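PDB 7LKK: aminofutalosine deaminase from Helicobacter pylori, which deaminates aminofutalosine in the menaquinone pathway as a metal-dependent amidohydrolase, here caught with iron and the inhibitor methylthio-coformycin bound. Local coordinates for residues G258-I263 / L284-S289; H194-V199 / L226-W231; S206-A211 / S216-H221. All blocks are in the same frame, centred on the assembly; numbering follows the deposited sequence.

Contact 1. Residues G258-I263 / L284-S289; sequences GANDYI and LKRIKS
Asn260 lays its carboxamide flat on the guanidinium of Arg286. The two planes are only 7° apart, and ND2 of Asn260 sits over the centre of the guanidinium, 3.5 Å from Arg286 CZ. The two side chains cross at about a right angle. At the amide's other end, OD1 of Asn260 lies by the aliphatic part of the arginine, 3.5 Å from CG of Arg286. Ile263, a turn after Asn260, meets Ile287, the residue next to Arg286, in an apolar contact: Ile263 CD1 is 3.7 Å from Ile287 CG1, and these two isoleucines also cross nearly at right angles. Ile263 CG2 reaches the backbone as well, 4.0 Å from the carbonyl O of Arg286.

CG anti to the backbone N (chi1 -173°) and a bend at chi2 bring the guanidinium of Arg286 against the amide. Its charged end is held by Asp264, just past the first segment, in a salt bridge through NH2. Behind the isoleucines stands Phe222 of barrel strand 218-222, which both of them touch, and Ile287 also reaches Ala294. The helix of 259-263 starts after Gly258 at the N-cap position. The two short helical segments run almost parallel, 22° between their directions and 10.1 Å between their axes; helix 259-264 precedes strand 269-275 and helix 281-291 follows it.

The chemistry is divided by depth. Buried isoleucines fill the side next to the strands, while at the partly exposed margin the amide covers a face of the guanidinium and NH2 pairs with Asp264, which suggests that stacking and ion pairing can coexist.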
# COMPACT_ATOMS: atom_id res chain seq x y z
N GLY A 258 -33.41 11.71 -1.84
CA GLY A 258 -32.30 12.35 -2.51
C GLY A 258 -31.19 12.75 -1.56
O GLY A 258 -31.38 12.90 -0.35
N ALA A 259 -29.99 12.92 -2.13
CA ALA A 259 -28.83 13.29 -1.32
C ALA A 259 -29.01 14.66 -0.68
O ALA A 259 -28.59 14.87 0.46
CB ALA A 259 -27.57 13.25 -2.18
N ASN A 260 -29.64 15.60 -1.39
CA ASN A 260 -29.80 16.95 -0.86
C ASN A 260 -30.66 16.96 0.39
O ASN A 260 -30.41 17.77 1.30
CB ASN A 260 -30.40 17.86 -1.93
CG ASN A 260 -29.39 18.25 -2.99
OD1 ASN A 260 -28.24 17.82 -2.96
ND2 ASN A 260 -29.82 19.06 -3.95
N ASP A 261 -31.66 16.08 0.47
CA ASP A 261 -32.47 15.98 1.67
C ASP A 261 -31.62 15.64 2.89
O ASP A 261 -31.84 16.17 3.98
CB ASP A 261 -33.57 14.94 1.47
CG ASP A 261 -34.60 14.94 2.58
OD1 ASP A 261 -34.88 16.03 3.14
OD2 ASP A 261 -35.14 13.86 2.90
N TYR A 262 -30.64 14.75 2.71
CA TYR A 262 -29.75 14.39 3.81
C TYR A 262 -28.76 15.51 4.12
O TYR A 262 -28.57 15.89 5.28
CB TYR A 262 -29.01 13.10 3.48
CG TYR A 262 -28.25 12.51 4.65
CD1 TYR A 262 -28.91 11.79 5.64
CD2 TYR A 262 -26.88 12.69 4.77
CE1 TYR A 262 -28.22 11.25 6.71
CE2 TYR A 262 -26.18 12.16 5.84
CZ TYR A 262 -26.86 11.44 6.80
OH TYR A 262 -26.17 10.91 7.87
N ILE A 263 -28.13 16.05 3.07
CA ILE A 263 -27.11 17.09 3.26
C ILE A 263 -27.70 18.30 3.98
O ILE A 263 -27.08 18.86 4.89
CB ILE A 263 -26.51 17.49 1.90
CG1 ILE A 263 -25.71 16.34 1.30
CG2 ILE A 263 -25.65 18.75 2.04
CD1 ILE A 263 -25.45 16.50 -0.19
N LEU A 284 -21.23 17.38 -3.75
CA LEU A 284 -20.11 17.97 -3.02
C LEU A 284 -20.25 19.48 -2.94
O LEU A 284 -19.95 20.09 -1.90
CB LEU A 284 -18.79 17.59 -3.69
CG LEU A 284 -18.34 16.13 -3.56
CD1 LEU A 284 -16.96 15.94 -4.19
CD2 LEU A 284 -18.33 15.69 -2.11
N LYS A 285 -20.71 20.12 -4.02
CA LYS A 285 -20.94 21.55 -3.99
C LYS A 285 -22.08 21.90 -3.04
O LYS A 285 -22.04 22.93 -2.36
CB LYS A 285 -21.24 22.07 -5.40
CG LYS A 285 -20.02 22.13 -6.30
CD LYS A 285 -20.38 22.72 -7.66
CE LYS A 285 -20.07 24.21 -7.70
NZ LYS A 285 -18.84 24.54 -6.92
N ARG A 286 -23.11 21.05 -2.99
CA ARG A 286 -24.20 21.26 -2.04
C ARG A 286 -23.70 21.16 -0.61
O ARG A 286 -24.10 21.95 0.25
CB ARG A 286 -25.31 20.23 -2.29
CG ARG A 286 -26.57 20.46 -1.47
CD ARG A 286 -27.47 21.49 -2.12
NE ARG A 286 -28.82 21.48 -1.55
CZ ARG A 286 -29.87 22.06 -2.12
NH1 ARG A 286 -29.74 22.68 -3.28
NH2 ARG A 286 -31.06 22.01 -1.53
N ILE A 287 -22.83 20.19 -0.34
CA ILE A 287 -22.23 20.06 0.99
C ILE A 287 -21.49 21.34 1.36
O ILE A 287 -21.65 21.88 2.46
CB ILE A 287 -21.30 18.84 1.04
CG1 ILE A 287 -22.10 17.53 1.03
CG2 ILE A 287 -20.42 18.88 2.27
CD1 ILE A 287 -21.24 16.30 0.85
N LYS A 288 -20.68 21.84 0.43
CA LYS A 288 -19.87 23.03 0.69
C LYS A 288 -20.75 24.25 0.96
O LYS A 288 -20.52 24.98 1.93
CB LYS A 288 -18.95 23.29 -0.50
CG LYS A 288 -18.41 24.71 -0.58
CD LYS A 288 -16.98 24.80 -0.08
CE LYS A 288 -16.33 26.10 -0.53
NZ LYS A 288 -14.87 26.13 -0.25
N SER A 289 -21.76 24.47 0.12
CA SER A 289 -22.57 25.68 0.24
C SER A 289 -23.56 25.61 1.40
O SER A 289 -23.86 26.64 2.01
CB SER A 289 -23.32 25.95 -1.07
OG SER A 289 -24.24 24.91 -1.36

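Contact 2. Residues H194-V199 / L226-W231; sequences HAPYSV and LEELEW. With MCF ((8R)-3-(5-S-methyl-5-thio-beta-D-ribofuranosyl)-3,6,7,8-tetrahydroimidazo[4,5-d][1,3]diazepin-8-ol), chain J.
Glu228 sets one carboxylate oxygen against Pro196 and the other at the edge of the Tyr197 ring, and along helix 226-231 it is the first residue to touch the other segment. CG is anti to the backbone N (chi1 172°) and the chain runs extended beyond it, carrying the acid well away from its own helix. Glu228 OE2 ends against the proline ring, 3.3 Å from Pro196 CD. Glu228 OE1 lies near the plane of the tyrosine ring, 3.7 Å from Tyr197 CE2, with the carboxylate turned 79° to the ring. The buried acid is satisfied from its own side of the contact: Leu223 N donates to OE2 and Glu224 N to OE1, tying the helix to the turn that leads into it from strand 218-222. Glu224 itself hydrogen-bonds MCF, so Glu228 is a second-shell residue placed to position it.

In this TIM-barrel fold the residues 194-199 form the loop that follows strand 187-193, and His194 at its head belongs to the inhibitor pocket. His194 NE2 makes a weak hydrogen bond to MCF N4 at 3.4 Å, while His194 ND1 and Ser198 OG share a 2.5 Å hydrogen bond in the ring plane, with either atom a possible donor. Ala195 CB covers one face of the Tyr197 ring.

A turn after Glu228, Trp231 brings CD1 to 4.2 Å from Tyr197 CB, and its NE1 is bonded to Tyr243 OH, which is also hydrogen-bonded to Tyr197 O.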
# COMPACT_ATOMS: atom_id res chain seq x y z
N HIS A 194 -24.87 8.04 11.77
CA HIS A 194 -24.13 6.97 11.10
C HIS A 194 -24.13 7.15 9.59
O HIS A 194 -23.07 7.33 8.97
CB HIS A 194 -24.68 5.60 11.47
CG HIS A 194 -23.98 4.48 10.76
ND1 HIS A 194 -24.53 3.83 9.67
CD2 HIS A 194 -22.76 3.94 10.95
CE1 HIS A 194 -23.68 2.92 9.24
NE2 HIS A 194 -22.60 2.96 9.99
N ALA A 195 -25.30 7.11 8.97
CA ALA A 195 -25.38 7.08 7.51
C ALA A 195 -26.81 7.39 7.10
O ALA A 195 -27.73 7.28 7.91
CB ALA A 195 -24.93 5.72 6.96
N PRO A 196 -27.02 7.78 5.83
CA PRO A 196 -28.39 8.00 5.36
C PRO A 196 -29.27 6.76 5.38
O PRO A 196 -30.49 6.88 5.54
CB PRO A 196 -28.18 8.51 3.92
CG PRO A 196 -26.81 9.10 3.92
CD PRO A 196 -26.01 8.25 4.87
N TYR A 197 -28.69 5.57 5.22
CA TYR A 197 -29.49 4.34 5.17
C TYR A 197 -29.80 3.77 6.55
O TYR A 197 -30.62 2.85 6.64
CB TYR A 197 -28.77 3.27 4.33
CG TYR A 197 -27.36 2.97 4.78
CD1 TYR A 197 -27.11 2.18 5.89
CD2 TYR A 197 -26.27 3.48 4.08
CE1 TYR A 197 -25.81 1.91 6.30
CE2 TYR A 197 -24.97 3.21 4.48
CZ TYR A 197 -24.75 2.43 5.59
OH TYR A 197 -23.47 2.16 5.99
N SER A 198 -29.16 4.28 7.60
CA SER A 198 -29.27 3.67 8.92
C SER A 198 -29.89 4.56 9.98
O SER A 198 -30.14 4.08 11.09
CB SER A 198 -27.88 3.23 9.41
OG SER A 198 -27.01 4.34 9.54
N VAL A 199 -30.15 5.84 9.69
CA VAL A 199 -30.70 6.76 10.68
C VAL A 199 -31.96 7.41 10.11
O VAL A 199 -31.89 8.08 9.07
CB VAL A 199 -29.69 7.84 11.10
CG1 VAL A 199 -30.34 8.81 12.07
CG2 VAL A 199 -28.47 7.20 11.73
N LEU A 226 -22.00 2.35 -4.06
CA LEU A 226 -23.02 2.43 -5.10
C LEU A 226 -24.38 1.99 -4.56
O LEU A 226 -25.41 2.54 -4.96
CB LEU A 226 -22.62 1.57 -6.30
CG LEU A 226 -23.61 1.50 -7.46
CD1 LEU A 226 -23.98 2.89 -7.96
CD2 LEU A 226 -23.05 0.65 -8.60
N GLU A 227 -24.39 1.01 -3.66
CA GLU A 227 -25.65 0.55 -3.08
C GLU A 227 -26.35 1.67 -2.34
O GLU A 227 -27.57 1.84 -2.47
CB GLU A 227 -25.39 -0.63 -2.14
CG GLU A 227 -24.86 -1.89 -2.84
CD GLU A 227 -23.35 -1.99 -2.80
OE1 GLU A 227 -22.67 -0.94 -2.88
OE2 GLU A 227 -22.83 -3.13 -2.70
N GLU A 228 -25.60 2.46 -1.57
CA GLU A 228 -26.20 3.59 -0.87
C GLU A 228 -26.69 4.65 -1.85
O GLU A 228 -27.76 5.24 -1.66
CB GLU A 228 -25.20 4.19 0.11
CG GLU A 228 -25.65 5.49 0.75
CD GLU A 228 -24.57 6.12 1.60
OE1 GLU A 228 -23.54 5.46 1.86
OE2 GLU A 228 -24.73 7.29 2.00
N LEU A 229 -25.93 4.89 -2.92
CA LEU A 229 -26.32 5.90 -3.90
C LEU A 229 -27.63 5.52 -4.59
O LEU A 229 -28.52 6.36 -4.76
CB LEU A 229 -25.21 6.11 -4.93
CG LEU A 229 -25.50 7.11 -6.05
CD1 LEU A 229 -25.69 8.51 -5.48
CD2 LEU A 229 -24.38 7.10 -7.08
N GLU A 230 -27.76 4.25 -4.99
CA GLU A 230 -28.99 3.80 -5.64
C GLU A 230 -30.16 3.84 -4.68
O GLU A 230 -31.29 4.13 -5.08
CB GLU A 230 -28.81 2.38 -6.18
CG GLU A 230 -27.85 2.24 -7.34
CD GLU A 230 -27.46 0.79 -7.59
OE1 GLU A 230 -26.54 0.55 -8.40
OE2 GLU A 230 -28.08 -0.10 -6.98
N TRP A 231 -29.91 3.54 -3.40
CA TRP A 231 -30.97 3.62 -2.40
C TRP A 231 -31.38 5.07 -2.15
O TRP A 231 -32.57 5.40 -2.17
CB TRP A 231 -30.50 2.96 -1.10
CG TRP A 231 -31.58 2.80 -0.07
CD1 TRP A 231 -31.58 3.29 1.20
CD2 TRP A 231 -32.81 2.07 -0.21
NE1 TRP A 231 -32.74 2.92 1.86
CE2 TRP A 231 -33.50 2.17 1.01
CE3 TRP A 231 -33.38 1.34 -1.26
CZ2 TRP A 231 -34.74 1.57 1.21
CZ3 TRP A 231 -34.61 0.74 -1.05
CH2 TRP A 231 -35.28 0.87 0.17
O8 MCF J . -16.88 3.81 8.33
C8 MCF J . -16.61 2.43 8.23
C7 MCF J . -17.33 1.78 7.05
N6 MCF J . -18.59 2.43 6.79
C5 MCF J . -19.51 2.66 7.87
N4 MCF J . -19.30 2.30 9.27
C10 MCF J . -18.20 1.62 10.01
C9 MCF J . -16.90 1.68 9.54
N1 MCF J . -16.14 1.00 10.39
C2 MCF J . -16.90 0.52 11.38
N3 MCF J . -18.15 0.91 11.14
C1S MCF J . -19.29 0.55 12.04
C2S MCF J . -20.27 1.72 12.31
O2S MCF J . -19.82 2.50 13.33
O4S MCF J . -20.02 -0.34 11.48
C4S MCF J . -21.50 -0.17 12.11
C3S MCF J . -21.54 0.98 12.72
O3S MCF J . -21.54 0.76 14.21
C5S MCF J . -22.53 -0.22 10.99
S5S MCF J . -24.09 -0.90 11.63
C6S MCF J . -25.44 -0.44 10.51

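Contact 3. Residues S206-A211 / S216-H221; sequences SVIQLA and SLLSTH. With FE (Fe (III) ion), chain E; MCF ((8R)-3-(5-S-methyl-5-thio-beta-D-ribofuranosyl)-3,6,7,8-tetrahydroimidazo[4,5-d][1,3]diazepin-8-ol), chain J; EDO (1,2-ethanediol), chain H.
The His221 ring carries the inhibitor over one face, MCF C5 standing 3.7 Å above its centre, and its NE2 binds the iron at 2.4 Å. On the other nitrogen, ND1 is hydrogen-bonded to His194 O, and the iron and this carbonyl together hold the ring. MCF O8 binds the same iron at 2.0 Å; His79 and His81 also bind it, and Asp328 belongs to the metal site.

At the far end of this segment lies the contact with the helix. Ser216 N donates to Ala211 O at 2.7 Å in a nearly straight bond (174°), the donor tilted 23° from the carbonyl plane. An ethanediol, probably from the crystallisation liquor, bonds to Ser216 O beside this junction. Leu218 is modelled in two conformers; in one of them Ala211 CB packs on Leu218 CD2 at 3.7 Å, and Leu218 CD1 reaches Ile208 CG1 at 4.1 Å, the side chains of Leu218 and Ile208 crossing at about a right angle.

This is the return half of a beta-alpha-beta unit: helix 201-213 leads into strand 218-222, which pairs with strands 187-193 and 269-275. Ala211 touches Leu191 of the former, while Val207 and Leu210 touch Phe172 and Phe176 of helix 166-180.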
# COMPACT_ATOMS: atom_id res chain seq x y z
N SER A 206 -32.86 15.19 15.59
CA SER A 206 -32.73 15.31 17.04
C SER A 206 -31.27 15.28 17.46
O SER A 206 -30.86 16.05 18.34
CB SER A 206 -33.52 14.19 17.73
OG SER A 206 -33.53 14.38 19.13
N VAL A 207 -30.47 14.39 16.86
CA VAL A 207 -29.05 14.35 17.18
C VAL A 207 -28.37 15.65 16.77
O VAL A 207 -27.56 16.21 17.51
CB VAL A 207 -28.38 13.13 16.50
CG1 VAL A 207 -26.88 13.14 16.76
CG2 VAL A 207 -29.00 11.84 17.00
N ILE A 208 -28.72 16.17 15.59
CA ILE A 208 -28.12 17.42 15.11
C ILE A 208 -28.49 18.57 16.03
O ILE A 208 -27.66 19.44 16.32
CB ILE A 208 -28.56 17.69 13.65
CG1 ILE A 208 -27.91 16.68 12.70
CG2 ILE A 208 -28.24 19.12 13.25
CD1 ILE A 208 -28.67 16.50 11.40
N GLN A 209 -29.74 18.60 16.51
CA GLN A 209 -30.15 19.63 17.45
C GLN A 209 -29.39 19.51 18.76
O GLN A 209 -28.98 20.52 19.35
CB GLN A 209 -31.66 19.56 17.68
CG GLN A 209 -32.21 20.76 18.45
CD GLN A 209 -32.01 22.06 17.70
OE1 GLN A 209 -32.55 22.25 16.60
NE2 GLN A 209 -31.24 22.97 18.28
N LEU A 210 -29.21 18.28 19.25
CA LEU A 210 -28.45 18.07 20.48
C LEU A 210 -27.02 18.57 20.33
O LEU A 210 -26.44 19.12 21.27
CB LEU A 210 -28.47 16.59 20.86
CG LEU A 210 -27.62 16.21 22.08
CD1 LEU A 210 -28.24 16.75 23.36
CD2 LEU A 210 -27.45 14.70 22.16
N ALA A 211 -26.42 18.37 19.15
CA ALA A 211 -25.08 18.88 18.90
C ALA A 211 -25.04 20.40 18.95
O ALA A 211 -24.11 20.99 19.51
CB ALA A 211 -24.57 18.37 17.56
N SER A 216 -21.41 20.89 19.89
CA SER A 216 -20.62 19.71 19.58
C SER A 216 -20.36 19.62 18.08
O SER A 216 -21.15 20.08 17.26
CB SER A 216 -21.33 18.44 20.05
OG SER A 216 -21.39 18.37 21.46
N LEU A 217 -19.23 19.00 17.73
CA LEU A 217 -18.95 18.69 16.34
C LEU A 217 -19.84 17.54 15.87
O LEU A 217 -20.41 16.79 16.67
CB LEU A 217 -17.48 18.32 16.14
CG LEU A 217 -16.41 19.40 15.97
CD1 LEU A 217 -16.66 20.62 16.83
CD2 LEU A 217 -15.04 18.81 16.25
N LEU A 218 -19.97 17.40 14.55
CA LEU A 218 -20.75 16.33 13.95
C LEU A 218 -19.91 15.58 12.93
O LEU A 218 -18.96 16.12 12.36
CB LEU A 218 -22.03 16.87 13.28
CG LEU A 218 -23.17 17.25 14.23
CD1 LEU A 218 -24.15 18.19 13.54
CD2 LEU A 218 -23.88 16.01 14.75
N SER A 219 -20.28 14.32 12.72
CA SER A 219 -19.61 13.47 11.74
C SER A 219 -20.64 12.51 11.17
O SER A 219 -21.63 12.18 11.83
CB SER A 219 -18.44 12.70 12.37
OG SER A 219 -17.74 11.95 11.39
N THR A 220 -20.42 12.08 9.93
CA THR A 220 -21.35 11.18 9.28
C THR A 220 -20.66 10.48 8.12
O THR A 220 -19.74 11.03 7.51
CB THR A 220 -22.60 11.94 8.78
OG1 THR A 220 -23.55 11.00 8.24
CG2 THR A 220 -22.24 12.97 7.72
N HIS A 221 -21.09 9.25 7.85
CA HIS A 221 -20.69 8.53 6.65
C HIS A 221 -21.62 8.93 5.51
O HIS A 221 -22.84 8.92 5.67
CB HIS A 221 -20.73 7.02 6.87
CG HIS A 221 -19.88 6.55 8.00
ND1 HIS A 221 -20.38 6.30 9.26
CD2 HIS A 221 -18.55 6.28 8.07
CE1 HIS A 221 -19.41 5.90 10.05
NE2 HIS A 221 -18.28 5.88 9.36
FE FE E . -16.19 4.87 9.83
O8 MCF J . -16.88 3.81 8.33
C8 MCF J . -16.61 2.43 8.23
C7 MCF J . -17.33 1.78 7.05
N6 MCF J . -18.59 2.43 6.79
C5 MCF J . -19.51 2.66 7.87
N4 MCF J . -19.30 2.30 9.27
C10 MCF J . -18.20 1.62 10.01
C9 MCF J . -16.90 1.68 9.54
N1 MCF J . -16.14 1.00 10.39
C2 MCF J . -16.90 0.52 11.38
N3 MCF J . -18.15 0.91 11.14
C1S MCF J . -19.29 0.55 12.04
C2S MCF J . -20.27 1.72 12.31
O2S MCF J . -19.82 2.50 13.33
O4S MCF J . -20.02 -0.34 11.48
C4S MCF J . -21.50 -0.17 12.11
C3S MCF J . -21.54 0.98 12.72
O3S MCF J . -21.54 0.76 14.21
C5S MCF J . -22.53 -0.22 10.99
S5S MCF J . -24.09 -0.90 11.63
C6S MCF J . -25.44 -0.44 10.51
C1 EDO H . -23.20 22.50 14.88
O1 EDO H . -21.98 21.93 14.39
C2 EDO H . -22.94 23.15 16.23
O2 EDO H . -22.74 22.12 17.21

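All three contacts belong to the barrel and cluster around strand 218-222. Contact 3 contains most of that strand, contact 2 uses the helix that follows it, and contact 1 packs on its Phe222. The centres of contact 1 and contact 2 are about 14 Å apart. Those of contact 1 and contact 3 are about 16 Å apart, and those of contact 2 and contact 3 about 17 Å. Along the chain, contact 3 falls between the two segments of contact 2, and contact 1 comes afterwards. Tyr262 joins them, its ring against Pro196 and its OH probably hydrogen-bonded to Thr220 OG1. Contacts 2 and 3 both reach MCF, so consecutive strand ends supply the pocket while contact 1 lies farther out, among the surrounding helices.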